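Local structure of sensor protein, Kinase (3GRC) at residues L21-L26 with S33-S38; H37-A42 with V66-A71; A71-S76 with L81-V86; E96-P101 with S105-K110. The protein probably acts as the CheY-like receiver domain of a sensor histidine kinase, taking up a phosphoryl group in two-component signal transduction. All blocks are in the same frame, centred on the assembly; numbering follows the deposited sequence.

In the fold
Contacts 1, 3 and 4 join a helix or its exit to strands of one parallel sheet, contact 2 two helices on it. Contacts 2 and 3 are buried and share helix 65-73: contact 2 sets it against helix 39-48 with apolar carbons alone, while contact 3 adds an arginine clamp where it meets strand 82-86. Contacts 1 and 4 are only partly buried, lie on opposite sides of the chain's centre, about 19 Å apart between centres, and each uses an outermost strand. An asparagine bonds across both, to a serine hydroxyl in 21-26 with 33-38 and weakly to an indole in 96-101 with 105-110. Strands 82-86 and 106-108 are sheet neighbours, bringing contacts 3 and 4 together.

Contact 1 of 4, residues L21-L26 with S33-S38; sequences LLNLML and SDMVHS
Asn23 and Leu26 of helix 16-28 meet Ser33 and Met35 of strand 32-36, the second half of the first beta-alpha-beta unit of the CheY-like receiver fold. Helix and strand segments run antiparallel, 173° between their directions, with axes 8.6 Å apart at closest approach. The Asn23 amide reaches across: its ND2 donates to Ser33 OG at 2.8 Å, with the N-H...O angle at 149° and the hydroxyl lying close to the amide plane. With CG trans to the backbone N (chi1 180°), the amide extends from the helix toward the strand, and OD1 receives a weak hydrogen bond from Arg20. A water joins the same two residues a second time, accepting from Ser33 OG at 2.7 Å and donating to Asn23 O at 3.0 Å. Two apolar touches flank this polar centre: Leu26 CD1 lies 4.0 Å from Ser33 CB, and the selenium of Met35, a selenomethionine, rests 3.8 Å from Asn23 CB, its chain bent at the last torsion. Leu26 also packs on Ile118 and Leu121 of helix 114-128, so this side leads into the core, whereas Met35 is exposed. Replacing Asn23 by alanine would probably leave Ser33 OG without its amide donor and the strand tied to the helix here mainly by the water and thin apolar contact. Ser33 OG thus accepts a hydrogen bond from the amide and donates one to the water, which fixes the rotation of the hydroxyl and uses both its roles at a partly exposed edge of the sheet.

Contact 2 of 4, residues H37-A42 with V66-A71; sequences HSAAQA and VSLIRA
Leu68 of helix 65-73 inserts its branched end against Ala39 and Ala42, one turn apart on helix 39-48, and the contact between the two helices is wholly apolar. Methyl CD2 does most of the touching: it lies 3.9 Å from Ala39 CA and equally 3.9 Å from Ala42 CB, bridging the turn. Leu68 CB adds a touch 4.1 Å from Ala39 CB. The side chain leaves its helix with CG trans to the backbone N (chi1 169°), which carries both methyls toward the alanines. Their small side chains let the backbones come close, with Ala39 CA 5.7 Å from Leu68 CA.

Polar bonds serve the helix start instead. Ser38 is the N-cap, its OG accepting from Gln41 N at 3.2 Å. Gln41 folds back, and its OE1 accepts from the backbone N of His37 at 2.9 Å while lying over one face of the His37 ring. Asp62 supplements the cap through a hydrogen bond with Ala40 N.

Ala42 and Leu68 both also rest on Cys12 of strand 8-12 and Met54 of strand 53-56, so the two helices pack side by side over the same face of the central sheet.

Contact 3 of 4, residues A71-S76 with L81-V86; sequences ALRRDS and LAIVVV
Arg73, at the C-terminal end of helix 65-73, clamps the backbone of Leu81 just as the chain enters strand 82-86, closing the beta-alpha-beta crossover that starts from strand 53-56. The tight part lies around its guanidinium group. NH1 and NH2 approach end-on and both donate to a single atom, Leu81 O, at 2.8 Å from NH1 and 2.9 Å from NH2. The carbonyl oxygen sits almost in the guanidinium plane; NH1 uses a lone pair in the carbonyl plane, while NH2 comes nearly along the C=O axis. A bend at chi2 (-40°) swings the long chain back toward the strand. Ile83 covers one face of the group, with CD1 3.5 Å above its plane and toward the rim, and CG1 3.5 Å from Arg73 NH2. NE bonds to Leu102 O and NH2 also to Ala103 O, in the loop after helix 90-97, and NH1 weakly to Thr78 O. The guanidinium end is therefore fixed in orientation by backbone carbonyls, which probably help to balance its charge. Beside it the apolar part of the contact is thin, although Leu72 is buried and continues onto Met54 and Leu43. Past the helix end the chain peels off toward solvent; Arg74 and Ser76 are exposed, and the last turn is held by weak bonds such as Asp75 N to Leu72 O at 3.4 Å. Where the two elements do meet apolar to apolar, Leu72 CD1 stands 4.0 Å from Ile83 CD1.

Contact 4 of 4, residues E96-P101 with S105-K110; sequences EFNSQP and STWLEK
Trp107 NE1 donates a weak hydrogen bond to Asn98 OD1 at 3.1 Å, bent to 133° at the hydrogen. The oxygen sits at the edge of the indole, near the ring plane, and leans toward the six-membered ring, where OD1 is 3.4 Å from Trp107 CZ2. The amide does not lie flat along the indole: its plane is turned 74° from that of the ring. Behind the oxygen, Asn98 CB meets the same edge, 3.9 Å from Trp107 CZ2. Asn98 is the first residue to leave helix 90-97, and with strand 106-108 it closes the last beta-alpha-beta unit of the receiver fold, begun by strand 82-86. Trp107 lies three residues before Lys110, probably the position of the switch aromatic, as in CheY, and here its ring is turned inward among Leu58, Val85, Glu94 and Leu102. A chi1 of -60°, with CG trans to the carbonyl carbon, directs the indole off the strand toward Asn98. Without the indole, as with a serine at Trp107, Asn98 OD1 is likely to lose its donor and a gap to open between helix 90-97 and the sheet. Asn98 itself is exposed, and its side chain also touches Val104. Farther along the strand's exit, Lys110 forms a salt bridge with Glu13 and a long, weak ion pair with Asp57, consistent with the acidic phosphorylation pocket of this family.

Contact 1 of 4, residues L21-L26 with S33-S38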
loop_
_atom_site.group_PDB
_atom_site.type_symbol
_atom_site.label_atom_id
_atom_site.label_comp_id
_atom_site.label_asym_id
_atom_site.label_seq_id
_atom_site.Cartn_x
_atom_site.Cartn_y
_atom_site.Cartn_z
ATOM N N LEU A 21 10.086 2.538 -8.926
ATOM C CA LEU A 21 10.575 3.621 -8.063
ATOM C C LEU A 21 10.324 3.209 -6.605
ATOM O O LEU A 21 11.222 3.308 -5.757
ATOM C CB LEU A 21 9.850 4.954 -8.349
ATOM C CG LEU A 21 10.134 6.181 -7.438
ATOM C CD1 LEU A 21 11.594 6.614 -7.576
ATOM C CD2 LEU A 21 9.207 7.361 -7.788
ATOM N N LEU A 22 9.109 2.737 -6.321
ATOM C CA LEU A 22 8.782 2.325 -4.957
ATOM C C LEU A 22 9.713 1.189 -4.531
ATOM O O LEU A 22 10.294 1.238 -3.452
ATOM C CB LEU A 22 7.308 1.901 -4.837
ATOM C CG LEU A 22 6.277 3.052 -4.865
ATOM C CD1 LEU A 22 4.888 2.493 -5.033
ATOM C CD2 LEU A 22 6.369 3.864 -3.583
ATOM N N ASN A 23 9.876 0.194 -5.395
ATOM C CA ASN A 23 10.762 -0.924 -5.097
ATOM C C ASN A 23 12.158 -0.401 -4.707
ATOM O O ASN A 23 12.709 -0.817 -3.692
ATOM C CB ASN A 23 10.863 -1.870 -6.307
ATOM C CG ASN A 23 11.783 -3.059 -6.054
ATOM O OD1 ASN A 23 12.738 -3.271 -6.788
ATOM N ND2 ASN A 23 11.488 -3.842 -5.022
ATOM N N LEU A 24 12.712 0.522 -5.496
ATOM C CA LEU A 24 14.035 1.092 -5.211
ATOM C C LEU A 24 14.083 1.997 -3.969
ATOM O O LEU A 24 15.040 1.911 -3.198
ATOM C CB LEU A 24 14.556 1.853 -6.431
ATOM C CG LEU A 24 14.821 0.912 -7.605
ATOM C CD1 LEU A 24 15.013 1.722 -8.897
ATOM C CD2 LEU A 24 16.048 0.041 -7.279
HETATM N N MSE A 25 13.081 2.865 -3.775
HETATM C CA MSE A 25 13.031 3.737 -2.574
HETATM C C MSE A 25 12.902 2.897 -1.288
HETATM O O MSE A 25 13.518 3.189 -0.259
HETATM C CB MSE A 25 11.814 4.690 -2.609
HETATM C CG MSE A 25 11.830 5.795 -3.617
HETATM SE SE MSE A 25 10.230 6.918 -3.394
HETATM C CE MSE A 25 10.823 8.319 -4.635
ATOM N N LEU A 26 12.066 1.871 -1.347
ATOM C CA LEU A 26 11.856 1.030 -0.186
ATOM C C LEU A 26 13.142 0.327 0.221
ATOM O O LEU A 26 13.447 0.211 1.412
ATOM C CB LEU A 26 10.758 0.010 -0.463
ATOM C CG LEU A 26 9.385 0.668 -0.519
ATOM C CD1 LEU A 26 8.257 -0.378 -0.612
ATOM C CD2 LEU A 26 9.242 1.491 0.730
ATOM N N SER A 33 10.654 -5.815 -1.012
ATOM C CA SER A 33 9.317 -5.611 -1.565
ATOM C C SER A 33 9.048 -6.353 -2.865
ATOM O O SER A 33 9.957 -6.702 -3.613
ATOM C CB SER A 33 9.043 -4.120 -1.774
ATOM O OG SER A 33 9.911 -3.549 -2.724
ATOM N N ASP A 34 7.771 -6.576 -3.123
ATOM C CA ASP A 34 7.329 -7.252 -4.313
ATOM C C ASP A 34 6.430 -6.303 -5.080
ATOM O O ASP A 34 5.615 -5.597 -4.499
ATOM C CB ASP A 34 6.534 -8.512 -3.956
ATOM C CG ASP A 34 7.417 -9.637 -3.425
ATOM O OD1 ASP A 34 8.563 -9.756 -3.892
ATOM O OD2 ASP A 34 6.959 -10.403 -2.552
HETATM N N MSE A 35 6.564 -6.288 -6.393
HETATM C CA MSE A 35 5.722 -5.422 -7.199
HETATM C C MSE A 35 4.636 -6.230 -7.915
HETATM O O MSE A 35 4.901 -7.281 -8.481
HETATM C CB MSE A 35 6.556 -4.684 -8.259
HETATM C CG MSE A 35 7.805 -3.988 -7.752
HETATM SE SE MSE A 35 8.832 -3.299 -9.213
HETATM C CE MSE A 35 9.844 -4.902 -9.738
ATOM N N VAL A 36 3.413 -5.731 -7.868
ATOM C CA VAL A 36 2.271 -6.313 -8.570
ATOM C C VAL A 36 1.536 -5.129 -9.186
ATOM O O VAL A 36 1.647 -4.008 -8.702
ATOM C CB VAL A 36 1.320 -7.149 -7.649
ATOM C CG1 VAL A 36 2.074 -8.381 -7.157
ATOM C CG2 VAL A 36 0.794 -6.317 -6.471
ATOM N N HIS A 37 0.783 -5.371 -10.251
ATOM C CA HIS A 37 0.117 -4.273 -10.940
ATOM C C HIS A 37 -1.407 -4.205 -10.935
ATOM O O HIS A 37 -1.984 -3.389 -11.664
ATOM C CB HIS A 37 0.628 -4.221 -12.380
ATOM C CG HIS A 37 0.381 -5.470 -13.162
ATOM N ND1 HIS A 37 -0.850 -5.787 -13.704
ATOM C CD2 HIS A 37 1.199 -6.504 -13.484
ATOM C CE1 HIS A 37 -0.777 -6.949 -14.319
ATOM N NE2 HIS A 37 0.461 -7.406 -14.200
ATOM N N SER A 38 -2.061 -5.035 -10.127
ATOM C CA SER A 38 -3.519 -5.018 -10.078
ATOM C C SER A 38 -4.054 -5.534 -8.754
ATOM O O SER A 38 -3.344 -6.204 -7.998
ATOM C CB SER A 38 -4.116 -5.855 -11.214
ATOM O OG SER A 38 -4.061 -7.240 -10.900
HETATM O O HOH W 1 12.389 -3.043 -1.743
#

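Contact 2 of 4, residues H37-A42 with V66-A71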
loop_
_atom_site.group_PDB
_atom_site.type_symbol
_atom_site.label_atom_id
_atom_site.label_comp_id
_atom_site.label_asym_id
_atom_site.label_seq_id
_atom_site.Cartn_x
_atom_site.Cartn_y
_atom_site.Cartn_z
ATOM N N HIS A 37 0.783 -5.371 -10.251
ATOM C CA HIS A 37 0.117 -4.273 -10.940
ATOM C C HIS A 37 -1.407 -4.205 -10.935
ATOM O O HIS A 37 -1.984 -3.389 -11.664
ATOM C CB HIS A 37 0.628 -4.221 -12.380
ATOM C CG HIS A 37 0.381 -5.470 -13.162
ATOM N ND1 HIS A 37 -0.850 -5.787 -13.704
ATOM C CD2 HIS A 37 1.199 -6.504 -13.484
ATOM C CE1 HIS A 37 -0.777 -6.949 -14.319
ATOM N NE2 HIS A 37 0.461 -7.406 -14.200
ATOM N N SER A 38 -2.061 -5.035 -10.127
ATOM C CA SER A 38 -3.519 -5.018 -10.078
ATOM C C SER A 38 -4.054 -5.534 -8.754
ATOM O O SER A 38 -3.344 -6.204 -7.998
ATOM C CB SER A 38 -4.116 -5.855 -11.214
ATOM O OG SER A 38 -4.061 -7.240 -10.900
ATOM N N ALA A 39 -5.319 -5.217 -8.489
ATOM C CA ALA A 39 -5.988 -5.639 -7.267
ATOM C C ALA A 39 -6.029 -7.159 -7.159
ATOM O O ALA A 39 -5.810 -7.719 -6.083
ATOM C CB ALA A 39 -7.401 -5.067 -7.219
ATOM N N ALA A 40 -6.297 -7.817 -8.283
ATOM C CA ALA A 40 -6.376 -9.271 -8.324
ATOM C C ALA A 40 -5.030 -9.863 -7.908
ATOM O O ALA A 40 -4.968 -10.738 -7.031
ATOM C CB ALA A 40 -6.752 -9.733 -9.732
ATOM N N GLN A 41 -3.957 -9.378 -8.535
ATOM C CA GLN A 41 -2.619 -9.849 -8.213
ATOM C C GLN A 41 -2.289 -9.587 -6.753
ATOM O O GLN A 41 -1.651 -10.410 -6.098
ATOM C CB GLN A 41 -1.575 -9.160 -9.074
ATOM C CG GLN A 41 -1.536 -9.605 -10.501
ATOM C CD GLN A 41 -0.225 -9.225 -11.145
ATOM O OE1 GLN A 41 0.303 -8.141 -10.891
ATOM N NE2 GLN A 41 0.312 -10.113 -11.984
ATOM N N ALA A 42 -2.724 -8.439 -6.244
ATOM C CA ALA A 42 -2.455 -8.109 -4.858
ATOM C C ALA A 42 -3.164 -9.101 -3.926
ATOM O O ALA A 42 -2.571 -9.593 -2.968
ATOM C CB ALA A 42 -2.893 -6.682 -4.566
ATOM N N VAL A 66 -9.721 1.618 -3.446
ATOM C CA VAL A 66 -10.575 1.527 -2.266
ATOM C C VAL A 66 -11.296 0.182 -2.206
ATOM O O VAL A 66 -11.535 -0.350 -1.126
ATOM C CB VAL A 66 -11.601 2.681 -2.216
ATOM C CG1 VAL A 66 -12.494 2.527 -0.991
ATOM C CG2 VAL A 66 -10.867 4.023 -2.151
ATOM N N SER A 67 -11.632 -0.365 -3.368
ATOM C CA SER A 67 -12.297 -1.662 -3.440
ATOM C C SER A 67 -11.350 -2.743 -2.926
ATOM O O SER A 67 -11.752 -3.657 -2.198
ATOM C CB SER A 67 -12.687 -1.976 -4.888
ATOM O OG SER A 67 -13.072 -3.334 -5.023
ATOM N N LEU A 68 -10.086 -2.638 -3.323
ATOM C CA LEU A 68 -9.069 -3.583 -2.897
ATOM C C LEU A 68 -8.913 -3.524 -1.381
ATOM O O LEU A 68 -8.928 -4.554 -0.710
ATOM C CB LEU A 68 -7.737 -3.257 -3.569
ATOM C CG LEU A 68 -6.485 -3.981 -3.060
ATOM C CD1 LEU A 68 -6.718 -5.485 -2.964
ATOM C CD2 LEU A 68 -5.339 -3.667 -4.006
ATOM N N ILE A 69 -8.784 -2.311 -0.842
ATOM C CA ILE A 69 -8.608 -2.140 0.599
ATOM C C ILE A 69 -9.802 -2.664 1.402
ATOM O O ILE A 69 -9.620 -3.277 2.457
ATOM C CB ILE A 69 -8.335 -0.655 0.962
ATOM C CG1 ILE A 69 -7.009 -0.206 0.346
ATOM C CG2 ILE A 69 -8.249 -0.495 2.465
ATOM C CD1 ILE A 69 -6.714 1.266 0.507
ATOM N N ARG A 70 -11.011 -2.424 0.906
ATOM C CA ARG A 70 -12.211 -2.904 1.580
ATOM C C ARG A 70 -12.177 -4.428 1.642
ATOM O O ARG A 70 -12.454 -5.016 2.689
ATOM C CB ARG A 70 -13.474 -2.456 0.842
ATOM C CG ARG A 70 -13.815 -0.991 1.033
ATOM C CD ARG A 70 -15.156 -0.624 0.405
ATOM N NE ARG A 70 -15.429 0.811 0.512
ATOM C CZ ARG A 70 -15.491 1.492 1.657
ATOM N NH1 ARG A 70 -15.302 0.885 2.827
ATOM N NH2 ARG A 70 -15.741 2.794 1.634
ATOM N N ALA A 71 -11.827 -5.057 0.521
ATOM C CA ALA A 71 -11.763 -6.514 0.447
ATOM C C ALA A 71 -10.750 -7.064 1.452
ATOM O O ALA A 71 -10.996 -8.081 2.100
ATOM C CB ALA A 71 -11.402 -6.950 -0.973
#

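Contact 3 of 4, residues A71-S76 with L81-V86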
loop_
_atom_site.group_PDB
_atom_site.type_symbol
_atom_site.label_atom_id
_atom_site.label_comp_id
_atom_site.label_asym_id
_atom_site.label_seq_id
_atom_site.Cartn_x
_atom_site.Cartn_y
_atom_site.Cartn_z
ATOM N N ALA A 71 -11.827 -5.057 0.521
ATOM C CA ALA A 71 -11.763 -6.514 0.447
ATOM C C ALA A 71 -10.750 -7.064 1.452
ATOM O O ALA A 71 -10.996 -8.081 2.100
ATOM C CB ALA A 71 -11.402 -6.950 -0.973
ATOM N N LEU A 72 -9.615 -6.382 1.592
ATOM C CA LEU A 72 -8.579 -6.811 2.537
ATOM C C LEU A 72 -9.025 -6.710 4.001
ATOM O O LEU A 72 -8.667 -7.548 4.831
ATOM C CB LEU A 72 -7.307 -5.986 2.323
ATOM C CG LEU A 72 -6.580 -6.261 1.006
ATOM C CD1 LEU A 72 -5.623 -5.129 0.690
ATOM C CD2 LEU A 72 -5.844 -7.583 1.111
ATOM N N ARG A 73 -9.805 -5.688 4.321
ATOM C CA ARG A 73 -10.269 -5.529 5.689
ATOM C C ARG A 73 -11.351 -6.552 6.071
ATOM O O ARG A 73 -11.550 -6.831 7.250
ATOM C CB ARG A 73 -10.787 -4.098 5.919
ATOM C CG ARG A 73 -9.715 -3.018 5.824
ATOM C CD ARG A 73 -8.421 -3.479 6.463
ATOM N NE ARG A 73 -7.444 -2.417 6.591
ATOM C CZ ARG A 73 -6.133 -2.623 6.638
ATOM N NH1 ARG A 73 -5.657 -3.857 6.552
ATOM N NH2 ARG A 73 -5.300 -1.603 6.787
ATOM N N ARG A 74 -12.035 -7.118 5.081
ATOM C CA ARG A 74 -13.088 -8.098 5.354
ATOM C C ARG A 74 -12.562 -9.518 5.561
ATOM O O ARG A 74 -13.332 -10.442 5.816
ATOM C CB ARG A 74 -14.136 -8.067 4.235
ATOM C CG ARG A 74 -14.898 -6.744 4.196
ATOM C CD ARG A 74 -15.839 -6.605 3.008
ATOM N NE ARG A 74 -16.963 -7.540 3.046
ATOM C CZ ARG A 74 -17.032 -8.654 2.326
ATOM N NH1 ARG A 74 -16.038 -8.978 1.505
ATOM N NH2 ARG A 74 -18.098 -9.440 2.416
ATOM N N ASP A 75 -11.247 -9.686 5.460
ATOM C CA ASP A 75 -10.614 -10.990 5.651
ATOM C C ASP A 75 -9.752 -10.924 6.911
ATOM O O ASP A 75 -8.857 -10.091 7.016
ATOM C CB ASP A 75 -9.736 -11.339 4.446
ATOM C CG ASP A 75 -9.232 -12.772 4.482
ATOM O OD1 ASP A 75 -8.702 -13.194 5.533
ATOM O OD2 ASP A 75 -9.367 -13.474 3.456
ATOM N N SER A 76 -10.016 -11.815 7.858
ATOM C CA SER A 76 -9.290 -11.833 9.123
ATOM C C SER A 76 -7.768 -11.848 9.029
ATOM O O SER A 76 -7.096 -11.215 9.841
ATOM C CB SER A 76 -9.742 -13.026 9.971
ATOM O OG SER A 76 -9.333 -14.254 9.394
ATOM N N LEU A 81 -3.193 -5.750 8.380
ATOM C CA LEU A 81 -2.072 -5.435 7.499
ATOM C C LEU A 81 -1.974 -3.912 7.337
ATOM O O LEU A 81 -2.936 -3.265 6.917
ATOM C CB LEU A 81 -2.290 -6.096 6.135
ATOM C CG LEU A 81 -1.291 -5.768 5.027
ATOM C CD1 LEU A 81 0.083 -6.329 5.377
ATOM C CD2 LEU A 81 -1.801 -6.339 3.717
ATOM N N ALA A 82 -0.827 -3.332 7.677
ATOM C CA ALA A 82 -0.680 -1.880 7.544
ATOM C C ALA A 82 -0.766 -1.508 6.057
ATOM O O ALA A 82 -0.197 -2.190 5.216
ATOM C CB ALA A 82 0.648 -1.419 8.148
ATOM N N ILE A 83 -1.510 -0.449 5.749
ATOM C CA ILE A 83 -1.687 -0.005 4.379
ATOM C C ILE A 83 -1.453 1.502 4.224
ATOM O O ILE A 83 -1.958 2.301 5.012
ATOM C CB ILE A 83 -3.107 -0.308 3.876
ATOM C CG1 ILE A 83 -3.362 -1.809 3.886
ATOM C CG2 ILE A 83 -3.292 0.278 2.475
ATOM C CD1 ILE A 83 -4.662 -2.211 3.221
ATOM N N VAL A 84 -0.682 1.871 3.204
ATOM C CA VAL A 84 -0.386 3.266 2.885
ATOM C C VAL A 84 -0.812 3.489 1.433
ATOM O O VAL A 84 -0.362 2.780 0.533
ATOM C CB VAL A 84 1.149 3.584 3.010
ATOM C CG1 VAL A 84 1.450 4.962 2.459
ATOM C CG2 VAL A 84 1.594 3.502 4.460
ATOM N N VAL A 85 -1.687 4.463 1.203
ATOM C CA VAL A 85 -2.125 4.765 -0.153
ATOM C C VAL A 85 -1.105 5.731 -0.757
ATOM O O VAL A 85 -0.707 6.702 -0.110
ATOM C CB VAL A 85 -3.523 5.452 -0.169
ATOM C CG1 VAL A 85 -3.794 6.048 -1.539
ATOM C CG2 VAL A 85 -4.596 4.458 0.178
ATOM N N VAL A 86 -0.667 5.443 -1.980
ATOM C CA VAL A 86 0.289 6.287 -2.695
ATOM C C VAL A 86 -0.375 6.414 -4.048
ATOM O O VAL A 86 -0.355 5.481 -4.855
ATOM C CB VAL A 86 1.670 5.608 -2.866
ATOM C CG1 VAL A 86 2.630 6.568 -3.574
ATOM C CG2 VAL A 86 2.227 5.185 -1.510
#

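Contact 4 of 4, residues E96-P101 with S105-K110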
loop_
_atom_site.group_PDB
_atom_site.type_symbol
_atom_site.label_atom_id
_atom_site.label_comp_id
_atom_site.label_asym_id
_atom_site.label_seq_id
_atom_site.Cartn_x
_atom_site.Cartn_y
_atom_site.Cartn_z
ATOM N N GLU A 96 -13.046 11.540 0.388
ATOM C CA GLU A 96 -14.255 10.835 -0.009
ATOM C C GLU A 96 -14.518 9.484 0.653
ATOM O O GLU A 96 -15.666 9.170 0.966
ATOM C CB GLU A 96 -14.236 10.646 -1.524
ATOM C CG GLU A 96 -15.576 10.342 -2.154
ATOM C CD GLU A 96 -15.491 10.317 -3.673
ATOM O OE1 GLU A 96 -14.776 11.178 -4.237
ATOM O OE2 GLU A 96 -16.139 9.449 -4.300
ATOM N N PHE A 97 -13.464 8.699 0.884
ATOM C CA PHE A 97 -13.620 7.349 1.438
ATOM C C PHE A 97 -13.003 6.980 2.783
ATOM O O PHE A 97 -13.360 5.945 3.351
ATOM C CB PHE A 97 -13.109 6.332 0.419
ATOM C CG PHE A 97 -13.737 6.462 -0.928
ATOM C CD1 PHE A 97 -15.076 6.135 -1.120
ATOM C CD2 PHE A 97 -13.002 6.942 -2.004
ATOM C CE1 PHE A 97 -15.672 6.275 -2.367
ATOM C CE2 PHE A 97 -13.588 7.085 -3.257
ATOM C CZ PHE A 97 -14.931 6.755 -3.435
ATOM N N ASN A 98 -12.086 7.794 3.294
ATOM C CA ASN A 98 -11.426 7.469 4.554
ATOM C C ASN A 98 -12.384 7.189 5.710
ATOM O O ASN A 98 -13.390 7.869 5.877
ATOM C CB ASN A 98 -10.449 8.575 4.947
ATOM C CG ASN A 98 -9.357 8.074 5.861
ATOM O OD1 ASN A 98 -9.011 6.896 5.827
ATOM N ND2 ASN A 98 -8.793 8.962 6.668
ATOM N N SER A 99 -12.064 6.175 6.501
ATOM C CA SER A 99 -12.891 5.811 7.645
ATOM C C SER A 99 -12.119 4.811 8.481
ATOM O O SER A 99 -11.259 4.102 7.968
ATOM C CB SER A 99 -14.203 5.173 7.189
ATOM O OG SER A 99 -13.986 3.837 6.780
ATOM N N GLN A 100 -12.417 4.761 9.771
ATOM C CA GLN A 100 -11.730 3.836 10.661
ATOM C C GLN A 100 -11.750 2.390 10.172
ATOM O O GLN A 100 -10.741 1.700 10.230
ATOM C CB GLN A 100 -12.317 3.926 12.075
ATOM C CG GLN A 100 -12.021 5.254 12.756
ATOM C CD GLN A 100 -10.528 5.557 12.824
ATOM O OE1 GLN A 100 -10.124 6.680 13.140
ATOM N NE2 GLN A 100 -9.702 4.555 12.531
ATOM N N PRO A 101 -12.903 1.909 9.690
ATOM C CA PRO A 101 -12.959 0.524 9.204
ATOM C C PRO A 101 -11.963 0.253 8.069
ATOM O O PRO A 101 -11.406 -0.839 7.967
ATOM C CB PRO A 101 -14.407 0.381 8.745
ATOM C CG PRO A 101 -15.145 1.293 9.680
ATOM C CD PRO A 101 -14.248 2.513 9.712
ATOM N N SER A 105 -3.510 3.879 7.039
ATOM C CA SER A 105 -2.647 4.688 7.881
ATOM C C SER A 105 -2.353 6.087 7.360
ATOM O O SER A 105 -2.458 7.064 8.102
ATOM C CB SER A 105 -1.336 3.944 8.132
ATOM O OG SER A 105 -1.589 2.699 8.767
ATOM N N THR A 106 -1.981 6.183 6.093
ATOM C CA THR A 106 -1.654 7.470 5.499
ATOM C C THR A 106 -1.974 7.480 4.017
ATOM O O THR A 106 -1.814 6.474 3.337
ATOM C CB THR A 106 -0.150 7.797 5.618
ATOM O OG1 THR A 106 0.370 7.307 6.859
ATOM C CG2 THR A 106 0.060 9.303 5.552
ATOM N N TRP A 107 -2.413 8.636 3.533
ATOM C CA TRP A 107 -2.745 8.842 2.134
ATOM C C TRP A 107 -1.673 9.776 1.572
ATOM O O TRP A 107 -1.646 10.963 1.896
ATOM C CB TRP A 107 -4.128 9.484 2.006
ATOM C CG TRP A 107 -5.221 8.652 2.604
ATOM C CD1 TRP A 107 -5.419 8.387 3.931
ATOM C CD2 TRP A 107 -6.247 7.954 1.907
ATOM N NE1 TRP A 107 -6.518 7.583 4.105
ATOM C CE2 TRP A 107 -7.075 7.313 2.851
ATOM C CE3 TRP A 107 -6.606 7.837 0.547
ATOM C CZ2 TRP A 107 -8.173 6.530 2.527
ATOM C CZ3 TRP A 107 -7.710 7.055 0.201
ATOM C CH2 TRP A 107 -8.493 6.433 1.192
ATOM N N LEU A 108 -0.790 9.233 0.743
ATOM C CA LEU A 108 0.306 9.999 0.152
ATOM C C LEU A 108 0.070 10.336 -1.312
ATOM O O LEU A 108 -0.378 9.495 -2.088
ATOM C CB LEU A 108 1.628 9.220 0.268
ATOM C CG LEU A 108 2.096 8.843 1.671
ATOM C CD1 LEU A 108 3.489 8.217 1.622
ATOM C CD2 LEU A 108 2.122 10.093 2.525
ATOM N N GLU A 109 0.405 11.566 -1.683
ATOM C CA GLU A 109 0.253 12.019 -3.060
ATOM C C GLU A 109 1.512 11.782 -3.900
ATOM O O GLU A 109 2.557 11.394 -3.391
ATOM C CB GLU A 109 -0.085 13.521 -3.081
ATOM C CG GLU A 109 -1.449 13.861 -2.482
ATOM C CD GLU A 109 -1.793 15.339 -2.560
ATOM O OE1 GLU A 109 -1.043 16.158 -1.981
ATOM O OE2 GLU A 109 -2.818 15.675 -3.199
ATOM N N LYS A 110 1.378 11.995 -5.200
ATOM C CA LYS A 110 2.482 11.884 -6.134
ATOM C C LYS A 110 2.582 13.312 -6.678
ATOM O O LYS A 110 1.563 13.972 -6.876
ATOM C CB LYS A 110 2.150 10.910 -7.268
ATOM C CG LYS A 110 2.124 9.421 -6.868
ATOM C CD LYS A 110 1.648 8.575 -8.025
ATOM C CE LYS A 110 1.473 7.104 -7.654
ATOM N NZ LYS A 110 0.886 6.282 -8.775
#